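Side-chain contacts in beta-glucoside phosphorylase BglX (Unidentified, PDB 5VQE), which probably cleaves beta-glucosides with phosphate as the attacking group, as a glycoside phosphorylase of family GH3: residues E40-K45 and L51-H56; R78-S83 and L87-N92; I392-D397 and G401-S406; T525-Y530 and S548-K553. All blocks are in the same frame, centred on the assembly; numbering follows the deposited sequence.

In the fold
Contacts 1 and 2 sit side by side in the N-terminal, TIM-barrel-like part of the chain, their centres about 10 Å apart, and both are built on the parallel sheet that holds strands 38-42, 61-64 and 88-91. They touch through I42 CD1 and L79 CD1, 3.4 Å apart. Strand 88-91 leads to N92 beside the bound 2-deoxy-2-fluoroglucose, and the side chain of I41 lies about 6 Å from the same sugar. Contacts 3 and 4, with centres about 8 Å apart, share neighbouring strands of a second, mixed sheet on the opposite side of the chain's centre. The centres of contacts 1 and 3 are about 50 Å apart.

Contact 1: residues E40-K45 and L51-H56; sequences EIIWDK and LDVMKH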
loop_
_atom_site.group_PDB
_atom_site.type_symbol
_atom_site.label_atom_id
_atom_site.label_comp_id
_atom_site.label_asym_id
_atom_site.label_seq_id
_atom_site.Cartn_x
_atom_site.Cartn_y
_atom_site.Cartn_z
ATOM N N GLU A 40 17.764 -3.156 2.832
ATOM C CA GLU A 40 18.111 -3.186 1.416
ATOM C C GLU A 40 17.007 -3.839 0.594
ATOM O O GLU A 40 16.443 -4.863 0.989
ATOM C CB GLU A 40 19.421 -3.943 1.202
ATOM C CG GLU A 40 20.659 -3.132 1.495
ATOM C CD GLU A 40 20.849 -1.982 0.508
ATOM O OE1 GLU A 40 20.692 -2.193 -0.714
ATOM O OE2 GLU A 40 21.131 -0.856 0.960
ATOM N N ILE A 41 16.723 -3.260 -0.569
ATOM C CA ILE A 41 15.712 -3.804 -1.468
ATOM C C ILE A 41 16.303 -4.975 -2.243
ATOM O O ILE A 41 17.500 -5.016 -2.537
ATOM C CB ILE A 41 15.180 -2.704 -2.412
ATOM C CG1 ILE A 41 13.845 -3.128 -3.023
ATOM C CG2 ILE A 41 16.194 -2.370 -3.503
ATOM C CD1 ILE A 41 13.129 -1.995 -3.746
ATOM N N ILE A 42 15.454 -5.942 -2.582
ATOM C CA ILE A 42 15.877 -7.126 -3.316
ATOM C C ILE A 42 14.906 -7.381 -4.460
ATOM O O ILE A 42 13.685 -7.359 -4.267
ATOM C CB ILE A 42 15.987 -8.349 -2.386
ATOM C CG1 ILE A 42 17.270 -8.216 -1.567
ATOM C CG2 ILE A 42 15.977 -9.654 -3.180
ATOM C CD1 ILE A 42 17.462 -9.250 -0.537
ATOM N N TRP A 43 15.458 -7.619 -5.647
ATOM C CA TRP A 43 14.699 -7.972 -6.839
ATOM C C TRP A 43 15.269 -9.264 -7.406
ATOM O O TRP A 43 16.410 -9.639 -7.121
ATOM C CB TRP A 43 14.744 -6.878 -7.932
ATOM C CG TRP A 43 15.541 -5.631 -7.604
ATOM C CD1 TRP A 43 16.825 -5.567 -7.136
ATOM C CD2 TRP A 43 15.107 -4.270 -7.758
ATOM N NE1 TRP A 43 17.207 -4.259 -6.971
ATOM C CE2 TRP A 43 16.173 -3.443 -7.349
ATOM C CE3 TRP A 43 13.920 -3.672 -8.194
ATOM C CZ2 TRP A 43 16.086 -2.051 -7.362
ATOM C CZ3 TRP A 43 13.839 -2.288 -8.206
ATOM C CH2 TRP A 43 14.914 -1.495 -7.793
ATOM N N ASP A 44 14.465 -9.943 -8.217
ATOM C CA ASP A 44 14.879 -11.182 -8.879
ATOM C C ASP A 44 14.923 -10.923 -10.387
ATOM O O ASP A 44 13.921 -11.057 -11.089
ATOM C CB ASP A 44 13.941 -12.336 -8.540
ATOM C CG ASP A 44 14.449 -13.678 -9.072
ATOM O OD1 ASP A 44 13.708 -14.681 -8.985
ATOM O OD2 ASP A 44 15.599 -13.732 -9.556
ATOM N N LYS A 45 16.100 -10.542 -10.878
ATOM C CA LYS A 45 16.340 -10.390 -12.304
ATOM C C LYS A 45 17.708 -10.990 -12.593
ATOM O O LYS A 45 18.637 -10.817 -11.790
ATOM C CB LYS A 45 16.305 -8.921 -12.747
ATOM N N LEU A 51 22.683 -11.716 -2.493
ATOM C CA LEU A 51 23.773 -11.491 -1.552
ATOM C C LEU A 51 24.561 -10.223 -1.853
ATOM O O LEU A 51 25.471 -9.892 -1.085
ATOM C CB LEU A 51 24.719 -12.697 -1.540
ATOM C CG LEU A 51 24.395 -13.897 -0.638
ATOM C CD1 LEU A 51 22.928 -13.986 -0.249
ATOM C CD2 LEU A 51 24.842 -15.190 -1.317
ATOM N N ASP A 52 24.250 -9.514 -2.942
ATOM C CA ASP A 52 24.841 -8.201 -3.163
ATOM C C ASP A 52 24.440 -7.202 -2.089
ATOM O O ASP A 52 25.110 -6.176 -1.935
ATOM C CB ASP A 52 24.447 -7.652 -4.534
ATOM C CG ASP A 52 25.278 -8.233 -5.657
ATOM O OD1 ASP A 52 26.033 -9.197 -5.406
ATOM O OD2 ASP A 52 25.182 -7.716 -6.790
ATOM N N VAL A 53 23.362 -7.464 -1.345
ATOM C CA VAL A 53 22.992 -6.564 -0.259
ATOM C C VAL A 53 24.007 -6.576 0.871
ATOM O O VAL A 53 23.920 -5.741 1.776
ATOM C CB VAL A 53 21.599 -6.899 0.321
ATOM C CG1 VAL A 53 20.550 -6.929 -0.783
ATOM C CG2 VAL A 53 21.612 -8.210 1.100
ATOM N N MET A 54 24.973 -7.495 0.838
ATOM C CA MET A 54 25.951 -7.641 1.905
ATOM C C MET A 54 27.371 -7.307 1.463
ATOM O O MET A 54 28.315 -7.616 2.193
ATOM C CB MET A 54 25.920 -9.071 2.454
ATOM C CG MET A 54 24.613 -9.473 3.104
ATOM S SD MET A 54 24.557 -11.255 3.367
ATOM C CE MET A 54 22.850 -11.468 3.869
ATOM N N LYS A 55 27.554 -6.695 0.290
ATOM C CA LYS A 55 28.904 -6.418 -0.201
ATOM C C LYS A 55 29.551 -5.224 0.492
ATOM O O LYS A 55 30.780 -5.178 0.611
ATOM C CB LYS A 55 28.885 -6.152 -1.709
ATOM C CG LYS A 55 28.136 -7.181 -2.524
ATOM N N HIS A 56 28.761 -4.238 0.918
ATOM C CA HIS A 56 29.305 -2.993 1.432
ATOM C C HIS A 56 29.068 -2.812 2.918
ATOM O O HIS A 56 29.672 -1.919 3.522
ATOM C CB HIS A 56 28.692 -1.817 0.666
ATOM C CG HIS A 56 28.804 -1.959 -0.819
ATOM N ND1 HIS A 56 29.980 -1.724 -1.500
ATOM C CD2 HIS A 56 27.898 -2.336 -1.750
ATOM C CE1 HIS A 56 29.788 -1.939 -2.789
ATOM N NE2 HIS A 56 28.533 -2.307 -2.969
#
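With CG1 anti to its carbonyl carbon (chi1 -54°), V53 holds this methyl beside its own backbone N and presents it to I42 and E40; I42 answers with a chi1 of -76°, which likewise sets its CG1 beside the backbone N. The two branches meet at 3.6 Å, I42 CG1 to V53 CG1, and the side chains cross at about a right angle. E40 slides past V53 in the opposite sense, its CB 3.8 Å from V53 CG1. Here the glutamate serves through its aliphatic root: the chain bends at chi2, and OE2 hydrogen-bonds T319 OG1, so a carboxylate in a buried place has a polar mate. A compact, branched valine suits the spot, since one methyl can fill the angle between two neighbours without a long chain to fold away. M54 N bonds back to L51 O at 3.1 Å, keeping the short 3-10 turn 51-53 tight while V53 faces the strand. Backbone bonds from E40 and I42 to M63 tie that strand to strand 61-64. The whole is a loop folded back over the strand it has just left, in the parallel beta-sheet of the TIM-barrel-like GH3 N-terminal domain.

Contact 2: residues R78-S83 and L87-N92; sequences RLQKAS and LLIACN. With G2F (2-deoxy-2-fluoro-alpha-D-glucopyranose), chain B.
L87 N donates to Q80 OE1 at 2.8 Å, in an almost straight bond (179°) that uses an in-plane lone pair of the amide oxygen. The other end of the same amide returns the bond: Q80 NE2 donates to L87 O at 3.0 Å, again on a lone pair in the carbonyl plane, though L87 O is tilted from the plane of the Q80 amide. L87 O also takes a weak hydrogen bond from N142 ND2. A chain bent at chi2 (-73°) turns the Q80 amide back from the helix to the residue entering strand 88-91. Glutamine suits the place because it carries a donor and an acceptor side by side, matching the N-H and C=O of one residue. I89 CD1 approaches Q80 NE2 from the other direction, at 3.4 Å.

Beside this pairing L87 lays its CD1 against the helix, 3.7 Å from L79 CB. The same methyl lies 3.4 Å from S83 OG, which, just past the end of helix 69-82, donates back to L79 O in its last turn, from above the carbonyl plane. A leucine in place of Q80 would probably leave L87 N without its acceptor and the strand entrance more loosely held to the helix.

Strand 88-91 runs on to N92 in the sugar pocket, where H194, K193 and R163 hydrogen-bond the ligand. In this beta-alpha-beta unit of strands 61-64 and 88-91 with helix 69-82, the paired amide bonds imply a directional lock of helix end to strand start, with leucine packing filling in beside it.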
loop_
_atom_site.group_PDB
_atom_site.type_symbol
_atom_site.label_atom_id
_atom_site.label_comp_id
_atom_site.label_asym_id
_atom_site.label_seq_id
_atom_site.Cartn_x
_atom_site.Cartn_y
_atom_site.Cartn_z
ATOM N N ARG A 78 18.868 -18.475 1.758
ATOM C CA ARG A 78 20.213 -18.027 1.430
ATOM C C ARG A 78 20.602 -16.808 2.254
ATOM O O ARG A 78 21.696 -16.752 2.829
ATOM C CB ARG A 78 20.290 -17.719 -0.056
ATOM C CG ARG A 78 20.061 -18.941 -0.935
ATOM C CD ARG A 78 19.939 -18.522 -2.374
ATOM N NE ARG A 78 21.085 -17.735 -2.802
ATOM C CZ ARG A 78 21.212 -17.199 -4.010
ATOM N NH1 ARG A 78 20.256 -17.362 -4.920
ATOM N NH2 ARG A 78 22.298 -16.499 -4.307
ATOM N N LEU A 79 19.709 -15.822 2.331
ATOM C CA LEU A 79 20.031 -14.593 3.047
ATOM C C LEU A 79 20.243 -14.856 4.527
ATOM O O LEU A 79 21.244 -14.422 5.109
ATOM C CB LEU A 79 18.922 -13.567 2.840
ATOM C CG LEU A 79 18.897 -12.925 1.462
ATOM C CD1 LEU A 79 17.583 -12.184 1.273
ATOM C CD2 LEU A 79 20.082 -11.992 1.283
ATOM N N GLN A 80 19.308 -15.564 5.161
ATOM C CA GLN A 80 19.386 -15.735 6.605
ATOM C C GLN A 80 20.606 -16.553 7.006
ATOM O O GLN A 80 21.291 -16.214 7.978
ATOM C CB GLN A 80 18.111 -16.387 7.128
ATOM C CG GLN A 80 16.857 -15.515 7.007
ATOM C CD GLN A 80 16.821 -14.368 8.008
ATOM O OE1 GLN A 80 17.854 -13.882 8.459
ATOM N NE2 GLN A 80 15.617 -13.925 8.348
ATOM N N LYS A 81 20.888 -17.643 6.291
ATOM C CA LYS A 81 22.040 -18.460 6.657
ATOM C C LYS A 81 23.359 -17.731 6.418
ATOM O O LYS A 81 24.355 -18.047 7.075
ATOM C CB LYS A 81 22.004 -19.786 5.894
ATOM C CG LYS A 81 21.007 -20.788 6.464
ATOM N N ALA A 82 23.380 -16.752 5.516
ATOM C CA ALA A 82 24.559 -15.931 5.289
ATOM C C ALA A 82 24.685 -14.765 6.262
ATOM O O ALA A 82 25.729 -14.103 6.264
ATOM C CB ALA A 82 24.541 -15.392 3.861
ATOM N N SER A 83 23.669 -14.502 7.085
ATOM C CA SER A 83 23.656 -13.359 7.992
ATOM C C SER A 83 24.025 -13.791 9.404
ATOM O O SER A 83 23.439 -14.737 9.938
ATOM C CB SER A 83 22.275 -12.702 8.017
ATOM O OG SER A 83 21.952 -12.144 6.762
ATOM N N LEU A 87 17.846 -11.434 9.729
ATOM C CA LEU A 87 17.251 -10.290 9.052
ATOM C C LEU A 87 15.764 -10.173 9.358
ATOM O O LEU A 87 15.056 -11.178 9.421
ATOM C CB LEU A 87 17.414 -10.426 7.536
ATOM C CG LEU A 87 18.842 -10.440 6.990
ATOM C CD1 LEU A 87 18.893 -11.116 5.623
ATOM C CD2 LEU A 87 19.357 -9.022 6.903
ATOM N N LEU A 88 15.289 -8.937 9.510
ATOM C CA LEU A 88 13.881 -8.665 9.252
ATOM C C LEU A 88 13.665 -8.697 7.745
ATOM O O LEU A 88 14.465 -8.135 6.987
ATOM C CB LEU A 88 13.464 -7.313 9.825
ATOM C CG LEU A 88 13.547 -7.175 11.346
ATOM C CD1 LEU A 88 13.294 -5.744 11.732
ATOM C CD2 LEU A 88 12.565 -8.096 12.041
ATOM N N ILE A 89 12.620 -9.395 7.306
ATOM C CA ILE A 89 12.328 -9.575 5.886
ATOM C C ILE A 89 10.961 -8.961 5.628
ATOM O O ILE A 89 9.936 -9.500 6.066
ATOM C CB ILE A 89 12.370 -11.052 5.467
ATOM C CG1 ILE A 89 13.778 -11.621 5.675
ATOM C CG2 ILE A 89 11.983 -11.204 4.006
ATOM C CD1 ILE A 89 13.871 -13.114 5.492
ATOM N N ALA A 90 10.943 -7.837 4.920
ATOM C CA ALA A 90 9.739 -7.050 4.717
ATOM C C ALA A 90 9.165 -7.242 3.316
ATOM O O ALA A 90 9.840 -7.710 2.395
ATOM C CB ALA A 90 10.028 -5.567 4.954
ATOM N N CYS A 91 7.891 -6.876 3.178
ATOM C CA CYS A 91 7.189 -6.931 1.903
ATOM C C CYS A 91 5.998 -5.976 1.968
ATOM O O CYS A 91 5.368 -5.834 3.025
ATOM C CB CYS A 91 6.726 -8.367 1.596
ATOM S SG CYS A 91 6.301 -8.694 -0.144
ATOM N N ASN A 92 5.689 -5.333 0.834
ATOM C CA ASN A 92 4.506 -4.479 0.698
ATOM C C ASN A 92 3.285 -5.352 0.390
ATOM O O ASN A 92 2.711 -5.311 -0.701
ATOM C CB ASN A 92 4.693 -3.443 -0.411
ATOM C CG ASN A 92 5.664 -2.334 -0.047
ATOM O OD1 ASN A 92 6.624 -2.042 -0.786
ATOM N ND2 ASN A 92 5.398 -1.679 1.060
HETATM C C1 G2F B . 7.813 4.162 0.460
HETATM C C2 G2F B . 6.264 4.052 0.283
HETATM C C3 G2F B . 5.744 2.967 1.273
HETATM C C4 G2F B . 6.523 1.641 1.011
HETATM C C5 G2F B . 8.053 1.930 1.193
HETATM C C6 G2F B . 8.909 0.641 0.868
HETATM O O3 G2F B . 4.405 2.703 0.948
HETATM O O4 G2F B . 6.159 0.736 2.019
HETATM O O5 G2F B . 8.434 2.918 0.251
HETATM O O6 G2F B . 8.528 0.162 -0.390
HETATM F F2 G2F B . 5.678 5.232 0.581
#

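Contact 3: residues I392-D397 and G401-S406; sequences ITLVKD and GLLPLS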
loop_
_atom_site.group_PDB
_atom_site.type_symbol
_atom_site.label_atom_id
_atom_site.label_comp_id
_atom_site.label_asym_id
_atom_site.label_seq_id
_atom_site.Cartn_x
_atom_site.Cartn_y
_atom_site.Cartn_z
ATOM N N ILE A 392 -18.752 -4.385 -4.168
ATOM C CA ILE A 392 -19.098 -3.638 -5.371
ATOM C C ILE A 392 -20.272 -2.718 -5.075
ATOM O O ILE A 392 -21.272 -3.128 -4.472
ATOM C CB ILE A 392 -19.381 -4.601 -6.532
ATOM C CG1 ILE A 392 -18.120 -5.413 -6.827
ATOM C CG2 ILE A 392 -19.824 -3.822 -7.785
ATOM C CD1 ILE A 392 -18.273 -6.444 -7.931
ATOM N N THR A 393 -20.149 -1.457 -5.495
ATOM C CA THR A 393 -21.022 -0.384 -5.031
ATOM C C THR A 393 -21.752 0.242 -6.206
ATOM O O THR A 393 -21.118 0.759 -7.131
ATOM C CB THR A 393 -20.222 0.690 -4.289
ATOM O OG1 THR A 393 -19.463 0.081 -3.237
ATOM C CG2 THR A 393 -21.153 1.739 -3.708
ATOM N N LEU A 394 -23.084 0.211 -6.157
ATOM C CA LEU A 394 -23.916 0.942 -7.109
ATOM C C LEU A 394 -24.000 2.398 -6.652
ATOM O O LEU A 394 -24.686 2.702 -5.673
ATOM C CB LEU A 394 -25.302 0.306 -7.175
ATOM C CG LEU A 394 -26.051 0.163 -8.500
ATOM C CD1 LEU A 394 -27.566 0.173 -8.246
ATOM C CD2 LEU A 394 -25.667 1.213 -9.515
ATOM N N VAL A 395 -23.300 3.298 -7.341
ATOM C CA VAL A 395 -23.189 4.692 -6.900
ATOM C C VAL A 395 -24.308 5.546 -7.468
ATOM O O VAL A 395 -24.935 6.336 -6.756
ATOM C CB VAL A 395 -21.812 5.270 -7.301
ATOM C CG1 VAL A 395 -21.684 6.735 -6.864
ATOM C CG2 VAL A 395 -20.692 4.438 -6.724
ATOM N N LYS A 396 -24.550 5.409 -8.765
ATOM C CA LYS A 396 -25.490 6.250 -9.487
ATOM C C LYS A 396 -26.284 5.337 -10.403
ATOM O O LYS A 396 -25.700 4.523 -11.121
ATOM C CB LYS A 396 -24.743 7.335 -10.276
ATOM C CG LYS A 396 -25.611 8.376 -10.957
ATOM C CD LYS A 396 -24.731 9.428 -11.631
ATOM C CE LYS A 396 -25.543 10.429 -12.419
ATOM N NZ LYS A 396 -24.663 11.419 -13.097
ATOM N N ASP A 397 -27.609 5.440 -10.336
ATOM C CA ASP A 397 -28.512 4.522 -11.011
ATOM C C ASP A 397 -29.722 5.312 -11.512
ATOM O O ASP A 397 -30.851 5.105 -11.088
ATOM C CB ASP A 397 -28.915 3.401 -10.053
ATOM C CG ASP A 397 -29.788 2.345 -10.704
ATOM O OD1 ASP A 397 -30.646 1.781 -9.988
ATOM O OD2 ASP A 397 -29.624 2.078 -11.917
ATOM N N GLY A 401 -34.741 1.289 -15.946
ATOM C CA GLY A 401 -34.826 0.044 -16.671
ATOM C C GLY A 401 -33.517 -0.504 -17.191
ATOM O O GLY A 401 -33.528 -1.562 -17.829
ATOM N N LEU A 402 -32.386 0.163 -16.944
ATOM C CA LEU A 402 -31.117 -0.341 -17.462
ATOM C C LEU A 402 -30.773 -1.680 -16.829
ATOM O O LEU A 402 -30.573 -2.681 -17.523
ATOM C CB LEU A 402 -29.993 0.661 -17.203
ATOM C CG LEU A 402 -28.826 0.647 -18.198
ATOM C CD1 LEU A 402 -27.598 1.276 -17.560
ATOM C CD2 LEU A 402 -28.488 -0.735 -18.701
ATOM N N LEU A 403 -30.683 -1.709 -15.485
ATOM C CA LEU A 403 -30.317 -2.906 -14.752
ATOM C C LEU A 403 -31.567 -3.671 -14.318
ATOM O O LEU A 403 -32.600 -3.062 -14.027
ATOM C CB LEU A 403 -29.486 -2.538 -13.526
ATOM C CG LEU A 403 -28.223 -1.725 -13.831
ATOM C CD1 LEU A 403 -27.441 -1.412 -12.562
ATOM C CD2 LEU A 403 -27.329 -2.445 -14.842
ATOM N N PRO A 404 -31.518 -5.013 -14.284
ATOM C CA PRO A 404 -30.369 -5.823 -14.699
ATOM C C PRO A 404 -30.214 -5.894 -16.216
ATOM O O PRO A 404 -31.208 -5.815 -16.943
ATOM C CB PRO A 404 -30.691 -7.204 -14.125
ATOM C CG PRO A 404 -32.168 -7.247 -14.070
ATOM C CD PRO A 404 -32.618 -5.853 -13.770
ATOM N N LEU A 405 -28.977 -6.045 -16.680
ATOM C CA LEU A 405 -28.724 -6.180 -18.107
ATOM C C LEU A 405 -29.307 -7.486 -18.634
ATOM O O LEU A 405 -29.385 -8.495 -17.922
ATOM C CB LEU A 405 -27.226 -6.131 -18.391
ATOM C CG LEU A 405 -26.509 -4.861 -17.935
ATOM C CD1 LEU A 405 -25.032 -4.966 -18.265
ATOM C CD2 LEU A 405 -27.113 -3.626 -18.597
ATOM N N SER A 406 -29.722 -7.453 -19.904
ATOM C CA SER A 406 -30.271 -8.602 -20.583
ATOM C C SER A 406 -30.004 -8.493 -22.078
ATOM O O SER A 406 -30.254 -7.422 -22.656
ATOM C CB SER A 406 -31.774 -8.723 -20.349
ATOM O OG SER A 406 -32.334 -9.646 -21.262
HETATM O O HOH W 1 -31.206 0.550 -13.669
#
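Apolar packing between L394 and L403 is light: the nearest atoms, L394 CD2 and L403 CD1, stand 4.4 Å apart. Both are leucines, whose flexible, branched ends suit a loose contact on the partly exposed rim between a strand and the loop that follows it. L394 has a second apolar neighbour in I527 of the adjoining strand, so it packs on that strand as well as meeting the loop.

A polar group borders the same methyl. D397 OD2 lies 4.2 Å from L403 CD1, and the two side chains cross at a slant. With CG anti to the backbone N (chi1 -176°), the aspartate swings its carboxylate from the exposed end of the strand towards the loop.

Water makes the polar link between the segments. One molecule donates to D397 OD2 at 2.8 Å and accepts from L403 N at 2.9 Å, so the loop's N-H is satisfied without direct contact with the acid. A short carboxylate that reaches the water without meeting the backbone N-H itself is consistent with this bridge.

Backbone bonding shapes the strand: V395 and K396 both face Y526, which makes a classic beta bulge in strand 393-397. From side chain to backbone, K409 NZ donates hydrogen bonds to the carbonyl oxygens of G401, L402 and P404 and so gathers the loop around one ammonium group. In chain conformation, the peptide before P404 is cis, turning the chain sharply just past L403. Together these features describe a water-bridged loop following a bulged, antiparallel edge strand of a mixed beta-sheet.

Contact 4: residues T525-Y530 and S548-K553; sequences TYINAY and SSFKGK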
loop_
_atom_site.group_PDB
_atom_site.type_symbol
_atom_site.label_atom_id
_atom_site.label_comp_id
_atom_site.label_asym_id
_atom_site.label_seq_id
_atom_site.Cartn_x
_atom_site.Cartn_y
_atom_site.Cartn_z
ATOM N N THR A 525 -25.343 5.807 -15.106
ATOM C CA THR A 525 -25.189 4.610 -14.284
ATOM C C THR A 525 -23.701 4.381 -14.049
ATOM O O THR A 525 -22.931 4.255 -15.007
ATOM C CB THR A 525 -25.833 3.387 -14.949
ATOM O OG1 THR A 525 -27.175 3.709 -15.333
ATOM C CG2 THR A 525 -25.877 2.213 -13.979
ATOM N N TYR A 526 -23.301 4.342 -12.779
ATOM C CA TYR A 526 -21.894 4.318 -12.396
ATOM C C TYR A 526 -21.722 3.373 -11.220
ATOM O O TYR A 526 -22.476 3.454 -10.248
ATOM C CB TYR A 526 -21.401 5.723 -12.024
ATOM C CG TYR A 526 -19.941 5.775 -11.623
ATOM C CD1 TYR A 526 -18.955 6.040 -12.558
ATOM C CD2 TYR A 526 -19.550 5.543 -10.309
ATOM C CE1 TYR A 526 -17.614 6.079 -12.198
ATOM C CE2 TYR A 526 -18.216 5.585 -9.939
ATOM C CZ TYR A 526 -17.251 5.850 -10.888
ATOM O OH TYR A 526 -15.913 5.885 -10.535
ATOM N N ILE A 527 -20.740 2.475 -11.320
ATOM C CA ILE A 527 -20.479 1.463 -10.300
ATOM C C ILE A 527 -18.995 1.490 -9.957
ATOM O O ILE A 527 -18.143 1.512 -10.853
ATOM C CB ILE A 527 -20.897 0.053 -10.769
ATOM C CG1 ILE A 527 -22.408 -0.004 -11.016
ATOM C CG2 ILE A 527 -20.530 -1.004 -9.721
ATOM C CD1 ILE A 527 -22.845 -1.144 -11.908
ATOM N N ASN A 528 -18.689 1.480 -8.665
ATOM C CA ASN A 528 -17.319 1.369 -8.179
ATOM C C ASN A 528 -17.073 -0.055 -7.696
ATOM O O ASN A 528 -17.829 -0.568 -6.866
ATOM C CB ASN A 528 -17.064 2.352 -7.036
ATOM C CG ASN A 528 -16.623 3.719 -7.519
ATOM O OD1 ASN A 528 -16.022 3.853 -8.585
ATOM N ND2 ASN A 528 -16.893 4.741 -6.716
ATOM N N ALA A 529 -16.005 -0.678 -8.206
ATOM C CA ALA A 529 -15.595 -2.008 -7.784
ATOM C C ALA A 529 -14.245 -2.038 -7.070
ATOM O O ALA A 529 -13.914 -3.063 -6.466
ATOM C CB ALA A 529 -15.547 -2.950 -8.993
ATOM N N TYR A 530 -13.449 -0.965 -7.164
ATOM C CA TYR A 530 -12.256 -0.723 -6.346
ATOM C C TYR A 530 -11.064 -1.622 -6.663
ATOM O O TYR A 530 -9.925 -1.279 -6.321
ATOM C CB TYR A 530 -12.572 -0.870 -4.856
ATOM C CG TYR A 530 -13.816 -0.165 -4.379
ATOM C CD1 TYR A 530 -13.843 1.212 -4.217
ATOM C CD2 TYR A 530 -14.961 -0.886 -4.062
ATOM C CE1 TYR A 530 -14.978 1.858 -3.774
ATOM C CE2 TYR A 530 -16.098 -0.255 -3.616
ATOM C CZ TYR A 530 -16.106 1.119 -3.474
ATOM O OH TYR A 530 -17.241 1.755 -3.026
ATOM N N SER A 548 -27.035 -11.319 -8.312
ATOM C CA SER A 548 -26.402 -10.980 -7.044
ATOM C C SER A 548 -26.691 -9.517 -6.760
ATOM O O SER A 548 -26.541 -8.676 -7.649
ATOM C CB SER A 548 -24.886 -11.235 -7.089
ATOM O OG SER A 548 -24.234 -10.736 -5.929
ATOM N N SER A 549 -27.125 -9.219 -5.538
ATOM C CA SER A 549 -27.462 -7.849 -5.192
ATOM C C SER A 549 -26.199 -7.008 -5.031
ATOM O O SER A 549 -25.117 -7.522 -4.733
ATOM C CB SER A 549 -28.274 -7.806 -3.899
ATOM O OG SER A 549 -27.556 -8.407 -2.841
ATOM N N PHE A 550 -26.345 -5.704 -5.248
ATOM C CA PHE A 550 -25.296 -4.747 -4.907
ATOM C C PHE A 550 -25.336 -4.492 -3.409
ATOM O O PHE A 550 -26.374 -4.103 -2.862
ATOM C CB PHE A 550 -25.470 -3.444 -5.680
ATOM C CG PHE A 550 -25.175 -3.570 -7.138
ATOM C CD1 PHE A 550 -23.871 -3.526 -7.598
ATOM C CD2 PHE A 550 -26.201 -3.746 -8.051
ATOM C CE1 PHE A 550 -23.592 -3.648 -8.942
ATOM C CE2 PHE A 550 -25.933 -3.867 -9.397
ATOM C CZ PHE A 550 -24.624 -3.819 -9.848
ATOM N N LYS A 551 -24.207 -4.724 -2.746
ATOM C CA LYS A 551 -24.122 -4.653 -1.300
ATOM C C LYS A 551 -23.119 -3.627 -0.798
ATOM O O LYS A 551 -23.141 -3.304 0.396
ATOM C CB LYS A 551 -23.737 -6.025 -0.730
ATOM C CG LYS A 551 -24.648 -7.164 -1.165
ATOM C CD LYS A 551 -24.055 -8.512 -0.777
ATOM C CE LYS A 551 -24.958 -9.680 -1.196
ATOM N NZ LYS A 551 -24.914 -9.952 -2.666
ATOM N N GLY A 552 -22.239 -3.119 -1.659
ATOM C CA GLY A 552 -21.193 -2.228 -1.198
ATOM C C GLY A 552 -21.732 -0.884 -0.754
ATOM O O GLY A 552 -22.755 -0.407 -1.236
ATOM N N LYS A 553 -21.014 -0.270 0.184
ATOM C CA LYS A 553 -21.298 1.077 0.665
ATOM C C LYS A 553 -20.048 1.925 0.473
ATOM O O LYS A 553 -18.976 1.577 0.981
ATOM C CB LYS A 553 -21.715 1.058 2.136
ATOM C CG LYS A 553 -21.865 2.440 2.760
ATOM C CD LYS A 553 -22.144 2.349 4.247
ATOM C CE LYS A 553 -22.114 3.720 4.891
ATOM N NZ LYS A 553 -22.655 3.693 6.280
#
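I527 and F550 carry the first shell of the contact. The tip of the isoleucine, CD1, meets the far end of the ring at F550 CZ, 3.8 Å away, and its other branch follows at 4.1 Å from I527 CG2 to F550 CE1. The methyl comes to the ring obliquely, and the two side chains cross at about a right angle. I527 sets CG1 beside its backbone N (chi1 -63°) and CG2 beside the carbonyl carbon, and from there CD1 and CG2 both come to the CZ and CE1 end of the ring. A beta-branched residue suits a strand, and a large phenylalanine can reach it from an irregular segment.

Further along, Y530 adds a looser touch, its OH standing 4.4 Å from K553 O. The hydroxyl finds its polar partner in T393 OG1 of the neighbouring strand, which fixes the end of the ring.

The next shell positions these groups. F550 also touches L394, while I527 has I392 and L509 as further apolar neighbours. On the loop, K551 NZ bonds S549 O at 3.2 Å and S549 OG at 3.1 Å, curling the lysine back over the residue before F550; a salt bridge to D389 gives its charge a mate beyond the loop. A long, flexible lysine is well suited to collecting three such partners.

Outermost, strand 525-528 is held between 393-397 and 506-510, antiparallel to the former and parallel to the latter. The contact is thus an irregular segment after helix 534-544 packed on the edge pair of strands 393-397 and 525-528 of a mixed beta-sheet.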